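PDB 3TY1: hypothetical aldose 1-epimerase from Klebsiella pneumoniae subsp. pneumoniae MGH 78578, which probably binds carbohydrate, as a galactose-mutarotase-like beta-supersandwich protein whose substrate and reaction are not established. Local coordinates for residues Y206-T216 with Y311-A322. Numbering follows the deposited sequence.
Sequences YQIIYHSNFGT and YVTGIEPGTSYA. With SO4 (sulfate ion), chain L.
The carboxylate of Glu316 overlaps one face of the His211 imidazole, its plane turned 30° from the ring, with Glu316 OE2 lying 3.0 Å from His211 CE1 near the rim. This pair sits on two neighbouring antiparallel strands, 206-214 and 311-318, buried in the beta-supersandwich of the galactose mutarotase clan, and illustrates how neighbouring strands can orient a histidine. With CG anti to the backbone N (chi1 -162°), the ring runs alongside the Glu316 side chain, pointing the same way, and Glu316 CG makes a CH-pi contact over the ring face, 4.3 Å from its centroid. Two residues along the same strand, Asn213 OD1 accepts the N-H of His211 ND1 on a lone pair, in the ring plane; Asn213 ND2 is tied in turn to Glu112 O. Together these partners probably fix the ring's rotation. On the other face of the sheet Phe214 crosses Ile315 at about a right angle, Phe214 CE2 to Ile315 CD1 4.0 Å. Backbone bonds such as Ile315 N to Ser212 O (2.8 Å) join the strands; beyond Gly318, Thr319 grips Ile208 twice, its N donating to Ile208 O and its OG1 accepting from Ile208 N at 3.0 Å. A sulfate, probably from the crystallisation liquor and also held by His136, accepts a hydrogen bond from His211 NE2 through O3 at 2.8 Å.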
# COMPACT_ATOMS: atom_id res chain seq x y z
N TYR A 206 16.39 -7.52 -18.10
CA TYR A 206 15.10 -8.13 -17.82
C TYR A 206 15.33 -9.59 -17.49
O TYR A 206 16.35 -10.16 -17.87
CB TYR A 206 14.10 -7.95 -18.96
CG TYR A 206 14.33 -8.83 -20.19
CD1 TYR A 206 15.18 -8.42 -21.24
CD2 TYR A 206 13.70 -10.06 -20.30
CE1 TYR A 206 15.36 -9.24 -22.36
CE2 TYR A 206 13.88 -10.86 -21.40
CZ TYR A 206 14.70 -10.46 -22.42
OH TYR A 206 14.82 -11.33 -23.47
N GLN A 207 14.39 -10.14 -16.73
CA GLN A 207 14.31 -11.55 -16.41
C GLN A 207 12.85 -11.96 -16.37
O GLN A 207 12.00 -11.17 -15.97
CB GLN A 207 14.88 -11.85 -15.03
CG GLN A 207 16.31 -11.44 -14.78
CD GLN A 207 16.67 -11.66 -13.34
OE1 GLN A 207 16.39 -10.80 -12.49
NE2 GLN A 207 17.24 -12.84 -13.03
N ILE A 208 12.55 -13.21 -16.73
CA ILE A 208 11.16 -13.71 -16.61
C ILE A 208 11.12 -15.21 -16.36
O ILE A 208 11.86 -15.94 -16.97
CB ILE A 208 10.30 -13.34 -17.86
CG1 ILE A 208 8.84 -13.83 -17.78
CG2 ILE A 208 10.99 -13.83 -19.17
CD1 ILE A 208 8.02 -13.23 -16.61
N ILE A 209 10.22 -15.65 -15.47
CA ILE A 209 9.92 -17.04 -15.27
C ILE A 209 8.39 -17.14 -15.41
O ILE A 209 7.66 -16.37 -14.74
CB ILE A 209 10.37 -17.54 -13.85
CG1 ILE A 209 11.87 -17.41 -13.66
CG2 ILE A 209 9.88 -18.97 -13.61
CD1 ILE A 209 12.40 -17.83 -12.30
N TYR A 210 7.91 -18.03 -16.29
CA TYR A 210 6.49 -18.35 -16.43
C TYR A 210 6.18 -19.46 -15.42
O TYR A 210 6.31 -20.66 -15.71
CB TYR A 210 6.18 -18.73 -17.88
CG TYR A 210 6.09 -17.50 -18.75
CD1 TYR A 210 7.21 -16.88 -19.25
CD2 TYR A 210 4.85 -16.92 -19.01
CE1 TYR A 210 7.09 -15.70 -20.00
CE2 TYR A 210 4.73 -15.83 -19.76
CZ TYR A 210 5.85 -15.20 -20.26
OH TYR A 210 5.69 -14.05 -20.98
N HIS A 211 5.81 -19.04 -14.22
CA HIS A 211 5.73 -19.90 -13.06
C HIS A 211 4.37 -20.60 -13.10
O HIS A 211 3.35 -20.05 -12.68
CB HIS A 211 5.91 -19.00 -11.82
CG HIS A 211 6.28 -19.70 -10.56
ND1 HIS A 211 5.54 -20.74 -10.04
CD2 HIS A 211 7.25 -19.44 -9.65
CE1 HIS A 211 6.03 -21.09 -8.87
NE2 HIS A 211 7.09 -20.33 -8.61
N SER A 212 4.37 -21.82 -13.63
CA SER A 212 3.13 -22.54 -13.96
C SER A 212 2.91 -23.67 -12.97
O SER A 212 3.77 -24.55 -12.83
CB SER A 212 3.19 -22.99 -15.42
OG SER A 212 3.61 -21.91 -16.29
N ASN A 213 1.74 -23.69 -12.32
CA ASN A 213 1.53 -24.46 -11.09
C ASN A 213 0.37 -25.43 -11.19
O ASN A 213 -0.74 -25.02 -11.52
CB ASN A 213 1.35 -23.46 -9.93
CG ASN A 213 2.39 -22.34 -9.98
OD1 ASN A 213 3.57 -22.62 -10.04
ND2 ASN A 213 1.96 -21.09 -10.00
N PHE A 214 0.62 -26.70 -10.87
CA PHE A 214 -0.36 -27.77 -11.09
C PHE A 214 -0.47 -28.59 -9.82
O PHE A 214 0.54 -29.02 -9.27
CB PHE A 214 0.08 -28.69 -12.26
CG PHE A 214 0.38 -27.94 -13.53
CD1 PHE A 214 -0.63 -27.60 -14.43
CD2 PHE A 214 1.67 -27.50 -13.79
CE1 PHE A 214 -0.34 -26.88 -15.60
CE2 PHE A 214 1.95 -26.77 -14.92
CZ PHE A 214 0.93 -26.47 -15.86
N GLY A 215 -1.69 -28.77 -9.33
CA GLY A 215 -1.94 -29.58 -8.13
C GLY A 215 -2.87 -30.71 -8.53
O GLY A 215 -2.88 -31.16 -9.72
N THR A 216 -3.66 -31.18 -7.57
CA THR A 216 -4.64 -32.23 -7.85
C THR A 216 -5.67 -31.71 -8.89
O THR A 216 -5.93 -30.51 -8.92
CB THR A 216 -5.36 -32.72 -6.57
OG1 THR A 216 -6.07 -31.63 -5.98
CG2 THR A 216 -4.37 -33.27 -5.56
N TYR A 311 0.30 -28.65 -1.98
CA TYR A 311 0.64 -29.87 -2.73
C TYR A 311 0.55 -29.45 -4.19
O TYR A 311 -0.53 -29.38 -4.77
CB TYR A 311 -0.30 -31.02 -2.38
CG TYR A 311 0.10 -32.33 -3.05
CD1 TYR A 311 1.31 -32.95 -2.73
CD2 TYR A 311 -0.69 -32.91 -4.03
CE1 TYR A 311 1.70 -34.16 -3.33
CE2 TYR A 311 -0.33 -34.14 -4.66
CZ TYR A 311 0.89 -34.75 -4.31
OH TYR A 311 1.30 -35.91 -4.91
N VAL A 312 1.70 -29.11 -4.76
CA VAL A 312 1.74 -28.48 -6.05
C VAL A 312 3.12 -28.64 -6.69
O VAL A 312 4.13 -28.81 -6.00
CB VAL A 312 1.37 -26.95 -5.89
CG1 VAL A 312 2.28 -26.28 -4.88
CG2 VAL A 312 1.34 -26.20 -7.22
N THR A 313 3.14 -28.61 -8.02
CA THR A 313 4.39 -28.58 -8.74
C THR A 313 4.40 -27.42 -9.71
O THR A 313 3.37 -27.07 -10.32
CB THR A 313 4.68 -29.93 -9.50
OG1 THR A 313 6.01 -29.89 -10.09
CG2 THR A 313 3.66 -30.18 -10.58
N GLY A 314 5.56 -26.81 -9.84
CA GLY A 314 5.77 -25.73 -10.81
C GLY A 314 6.58 -26.24 -11.94
O GLY A 314 7.64 -26.89 -11.71
N ILE A 315 6.13 -25.98 -13.17
CA ILE A 315 6.93 -26.23 -14.41
C ILE A 315 7.20 -24.82 -14.88
O ILE A 315 6.28 -24.14 -15.30
CB ILE A 315 6.16 -27.00 -15.46
CG1 ILE A 315 5.75 -28.38 -14.92
CG2 ILE A 315 7.03 -27.17 -16.71
CD1 ILE A 315 4.93 -29.22 -15.93
N GLU A 316 8.44 -24.36 -14.74
CA GLU A 316 8.74 -22.93 -14.83
C GLU A 316 9.77 -22.57 -15.86
O GLU A 316 10.98 -22.42 -15.55
CB GLU A 316 9.18 -22.45 -13.43
CG GLU A 316 8.32 -22.96 -12.27
CD GLU A 316 8.79 -22.49 -10.93
OE1 GLU A 316 9.75 -21.68 -10.85
OE2 GLU A 316 8.19 -22.95 -9.93
N PRO A 317 9.33 -22.43 -17.10
CA PRO A 317 10.29 -22.03 -18.12
C PRO A 317 10.67 -20.58 -17.91
O PRO A 317 9.83 -19.77 -17.51
CB PRO A 317 9.55 -22.25 -19.43
CG PRO A 317 8.15 -22.48 -19.08
CD PRO A 317 8.04 -22.81 -17.66
N GLY A 318 11.93 -20.27 -18.11
CA GLY A 318 12.39 -18.94 -17.87
C GLY A 318 13.65 -18.55 -18.59
O GLY A 318 14.29 -19.39 -19.26
N THR A 319 13.97 -17.26 -18.49
CA THR A 319 15.28 -16.76 -18.89
C THR A 319 16.30 -17.01 -17.77
O THR A 319 17.51 -17.07 -18.00
CB THR A 319 15.28 -15.25 -19.25
OG1 THR A 319 14.87 -14.50 -18.11
CG2 THR A 319 14.36 -14.95 -20.43
N SER A 320 15.78 -17.18 -16.55
CA SER A 320 16.58 -17.38 -15.34
C SER A 320 16.07 -18.54 -14.52
O SER A 320 14.91 -19.01 -14.65
CB SER A 320 16.55 -16.11 -14.45
OG SER A 320 17.63 -15.24 -14.69
N TYR A 321 16.97 -19.03 -13.67
CA TYR A 321 16.62 -19.92 -12.58
C TYR A 321 16.17 -19.01 -11.43
O TYR A 321 16.27 -17.78 -11.52
CB TYR A 321 17.79 -20.83 -12.17
CG TYR A 321 18.17 -21.80 -13.26
CD1 TYR A 321 17.26 -22.76 -13.74
CD2 TYR A 321 19.44 -21.78 -13.82
CE1 TYR A 321 17.65 -23.68 -14.75
CE2 TYR A 321 19.81 -22.67 -14.82
CZ TYR A 321 18.92 -23.62 -15.29
OH TYR A 321 19.30 -24.50 -16.30
N ALA A 322 15.68 -19.62 -10.36
CA ALA A 322 15.08 -18.89 -9.27
C ALA A 322 16.04 -18.34 -8.22
O ALA A 322 15.59 -17.81 -7.18
CB ALA A 322 13.97 -19.79 -8.59
S SO4 L . 8.66 -20.26 -5.25
O1 SO4 L . 7.33 -20.56 -4.70
O2 SO4 L . 9.38 -21.51 -5.58
O3 SO4 L . 8.56 -19.44 -6.45
O4 SO4 L . 9.41 -19.51 -4.23
O HOH W 1 -3.07 -30.05 -4.96